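Local coordinates for protein putative NADH Oxidase (Clostridium acetobutylicum, PDB 3E10) that binds flavin mononucleotide as a member of the nitroreductase family and may act as an oxidoreductase, possibly an NADH oxidase, at residues K15-K18 and V19-E22; L77-E80 and E81-K84. All coordinates share one frame; numbering follows the deposited sequence. Where two conformers were deposited one is given.

Contact 1 of 2, residues K15-K18 and V19-E22; sequences KGKK and VEKE
K17 reaches forward along the chain to E20, its ammonium group approaching one carboxylate oxygen at the exposed surface. The side chain starts with CG anti to the backbone N (chi1 178°) and runs nearly straight, carrying K17 CE to 3.7 Å from E20 OE2; the bend at the last torsion (chi4 57°) then sets the position of the ammonium group. K17 NZ stays 4.0 Å from E20 OE2, a long salt bridge, and because K17 was deposited in two conformers the pairing is tentative. E20 meets it by folding at chi2 (89°), and the two chains meet at a slant. This is where a loop turns into a helix: E20 holds the N-cap position of helix 21-32, in the nitroreductase-family part of the chain. Its other oxygen, OE1, is hydrogen-bonded to the hydroxyl of Y146, whose side chain K17 also touches, so the carboxylate lies between lysine and tyrosine. K18 comes next and takes part mainly through its backbone, its carbonyl staying close to the amide N of E20 without bonding to it. V19, between them, is buried, and its side chain packs on L109.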
# COMPACT_ATOMS: atom_id res chain seq x y z
N LYS B 15 1.65 -24.85 4.65
CA LYS B 15 2.42 -25.98 5.16
C LYS B 15 2.83 -25.75 6.61
O LYS B 15 2.78 -24.63 7.11
CB LYS B 15 3.67 -26.18 4.30
CG LYS B 15 3.36 -26.44 2.83
CD LYS B 15 4.56 -26.78 2.01
CE LYS B 15 4.13 -27.42 0.67
NZ LYS B 15 5.21 -27.40 -0.35
N GLY B 16 3.28 -26.81 7.28
CA GLY B 16 3.75 -26.65 8.66
C GLY B 16 5.14 -26.05 8.78
O GLY B 16 5.51 -25.58 9.84
N LYS B 17 5.91 -26.07 7.69
CA LYS B 17 7.28 -25.60 7.66
C LYS B 17 7.40 -24.19 8.24
O LYS B 17 6.67 -23.30 7.84
CB LYS B 17 7.78 -25.61 6.21
CG LYS B 17 9.20 -25.09 6.00
CD LYS B 17 9.69 -25.28 4.56
CE LYS B 17 11.17 -24.89 4.42
NZ LYS B 17 12.10 -25.64 5.34
N LYS B 18 8.34 -24.00 9.14
CA LYS B 18 8.59 -22.68 9.69
C LYS B 18 9.19 -21.74 8.65
O LYS B 18 9.91 -22.16 7.75
CB LYS B 18 9.52 -22.77 10.93
CG LYS B 18 9.02 -23.74 11.98
CD LYS B 18 7.59 -23.47 12.39
CE LYS B 18 7.15 -24.30 13.60
NZ LYS B 18 5.72 -24.04 13.96
N VAL B 19 8.89 -20.45 8.79
CA VAL B 19 9.50 -19.45 7.93
C VAL B 19 10.87 -19.14 8.52
O VAL B 19 10.99 -18.82 9.70
CB VAL B 19 8.65 -18.17 7.86
CG1 VAL B 19 9.32 -17.14 7.00
CG2 VAL B 19 7.21 -18.48 7.29
N GLU B 20 11.89 -19.28 7.68
CA GLU B 20 13.27 -19.09 8.12
C GLU B 20 13.45 -17.70 8.72
O GLU B 20 12.89 -16.71 8.21
CB GLU B 20 14.23 -19.27 6.94
CG GLU B 20 14.31 -20.72 6.38
CD GLU B 20 13.31 -21.05 5.28
OE1 GLU B 20 12.28 -20.36 5.16
OE2 GLU B 20 13.55 -22.04 4.55
N LYS B 21 14.27 -17.63 9.77
CA LYS B 21 14.56 -16.37 10.44
C LYS B 21 14.99 -15.30 9.45
O LYS B 21 14.58 -14.16 9.59
CB LYS B 21 15.63 -16.53 11.54
CG LYS B 21 15.20 -17.45 12.65
CD LYS B 21 14.04 -16.95 13.48
CE LYS B 21 13.96 -17.79 14.77
NZ LYS B 21 12.60 -17.83 15.31
N GLU B 22 15.82 -15.66 8.47
CA GLU B 22 16.30 -14.67 7.51
C GLU B 22 15.17 -14.08 6.67
O GLU B 22 15.20 -12.91 6.31
CB GLU B 22 17.40 -15.22 6.62
CG GLU B 22 17.02 -16.30 5.71

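Contact 2 of 2, residues L77-E80 and E81-K84; sequences LADE and EKMK
An Asx turn that begins at D79 carries the chain out of strand 72-79 into a short 3-10 segment. With CG anti to the backbone N (chi1 -176°), the aspartate reaches over the turn, and D79 OD1 accepts the E81 amide, with E81 N 2.9 Å from OD1 and 61° out of the carboxylate plane. The carbonyl D79 O takes K82 N at 2.9 Å, and E80 O takes M83 N at 3.0 Å, two consecutive i to i+3 bonds. K82, modelled in two conformers, crosses the aspartate at about a right angle and bends at its last torsion, putting NZ 2.9 Å from D79 OD2 on the anti lone pair; NZ pairs more strongly with E44 of strand 43-48. A water donates to both D79 OD2, at 2.6 Å, and E81 OE1, bridging two like-charged carboxylates whose planes lie 40° apart. N135 adds a hydrogen bond to D79 OD1, so both oxygens of this buried group are gripped. Selenomethionine M83 stretches out past E80, SE and CE lying by E80 CA, with M83 CE 3.8 Å from A78 CB. M83 and A78 both pack against W89 of helix 89-106, M83 also touches K137 of strand 136-145, and K82 packs on R162 of the second subunit.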
# COMPACT_ATOMS: atom_id res chain seq x y z
N LEU B 77 0.90 -2.39 13.55
CA LEU B 77 0.37 -1.42 14.46
C LEU B 77 0.95 -0.06 14.12
O LEU B 77 2.03 0.00 13.56
CB LEU B 77 0.78 -1.78 15.90
CG LEU B 77 0.67 -3.23 16.41
CD1 LEU B 77 1.58 -3.39 17.67
CD2 LEU B 77 -0.71 -3.48 16.82
N ALA B 78 0.26 1.01 14.53
CA ALA B 78 0.79 2.35 14.38
C ALA B 78 0.79 3.05 15.72
O ALA B 78 -0.13 2.89 16.50
CB ALA B 78 -0.05 3.17 13.39
N ASP B 79 1.81 3.85 15.97
CA ASP B 79 1.93 4.59 17.22
C ASP B 79 1.53 6.05 17.01
O ASP B 79 2.15 6.77 16.22
CB ASP B 79 3.38 4.54 17.68
CG ASP B 79 3.62 5.20 19.02
OD1 ASP B 79 2.67 5.77 19.60
OD2 ASP B 79 4.77 5.16 19.48
N GLU B 80 0.44 6.45 17.66
CA GLU B 80 -0.01 7.83 17.59
C GLU B 80 1.12 8.82 17.88
O GLU B 80 1.15 9.93 17.32
CB GLU B 80 -1.13 8.07 18.60
CG GLU B 80 -2.47 7.49 18.26
CD GLU B 80 -3.52 7.76 19.38
OE1 GLU B 80 -3.15 7.95 20.55
OE2 GLU B 80 -4.72 7.70 19.09
N GLU B 81 2.01 8.47 18.81
CA GLU B 81 3.05 9.37 19.23
C GLU B 81 4.12 9.57 18.18
O GLU B 81 4.93 10.49 18.32
CB GLU B 81 3.65 8.91 20.56
CG GLU B 81 2.61 8.93 21.69
CD GLU B 81 3.15 8.47 23.03
OE1 GLU B 81 4.33 8.05 23.09
OE2 GLU B 81 2.37 8.49 24.02
N LYS B 82 4.11 8.75 17.13
CA LYS B 82 5.00 8.94 16.00
C LYS B 82 4.35 9.72 14.86
O LYS B 82 5.02 10.03 13.87
CB LYS B 82 5.50 7.60 15.50
CG LYS B 82 6.31 6.87 16.53
CD LYS B 82 6.85 5.56 15.99
CE LYS B 82 7.86 4.93 16.95
NZ LYS B 82 7.19 4.29 18.12
N MSE B 83 3.07 10.04 14.98
CA MSE B 83 2.37 10.66 13.86
C MSE B 83 2.56 12.17 13.82
O MSE B 83 2.18 12.87 14.77
CB MSE B 83 0.89 10.37 13.91
CG MSE B 83 0.57 8.89 13.84
SE MSE B 83 -1.30 8.58 14.07
CE MSE B 83 -1.24 6.69 14.27
N LYS B 84 3.11 12.63 12.72
CA LYS B 84 3.15 14.05 12.35
C LYS B 84 1.91 14.44 11.53
O LYS B 84 1.43 15.57 11.59
CB LYS B 84 4.40 14.32 11.52
CG LYS B 84 5.72 13.96 12.17
CD LYS B 84 6.86 13.89 11.12
CE LYS B 84 8.23 13.69 11.79
NZ LYS B 84 8.58 12.27 12.12
O HOH W 1 5.66 6.01 21.72

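Overall arrangement
The two contacts lie on well-separated parts of the subunit, their centres 30 Å apart and their nearest atoms about 18 Å apart; contact 1 comes first along the chain. Both are tied to the same two strands, at different ends. K21 of contact 1 makes a salt bridge to E49, just past strand 43-48, whereas K82 of contact 2 pairs with E44 within it; Y146 follows strand 136-145, and N135 precedes it. Contact 1 lies away from the residues that bind the flavin. Contact 2 comes closer: the K82 side chain is about 9 Å from that of flavin-binding S36, and the M83 side chain about 11 Å from a bound flavin mononucleotide.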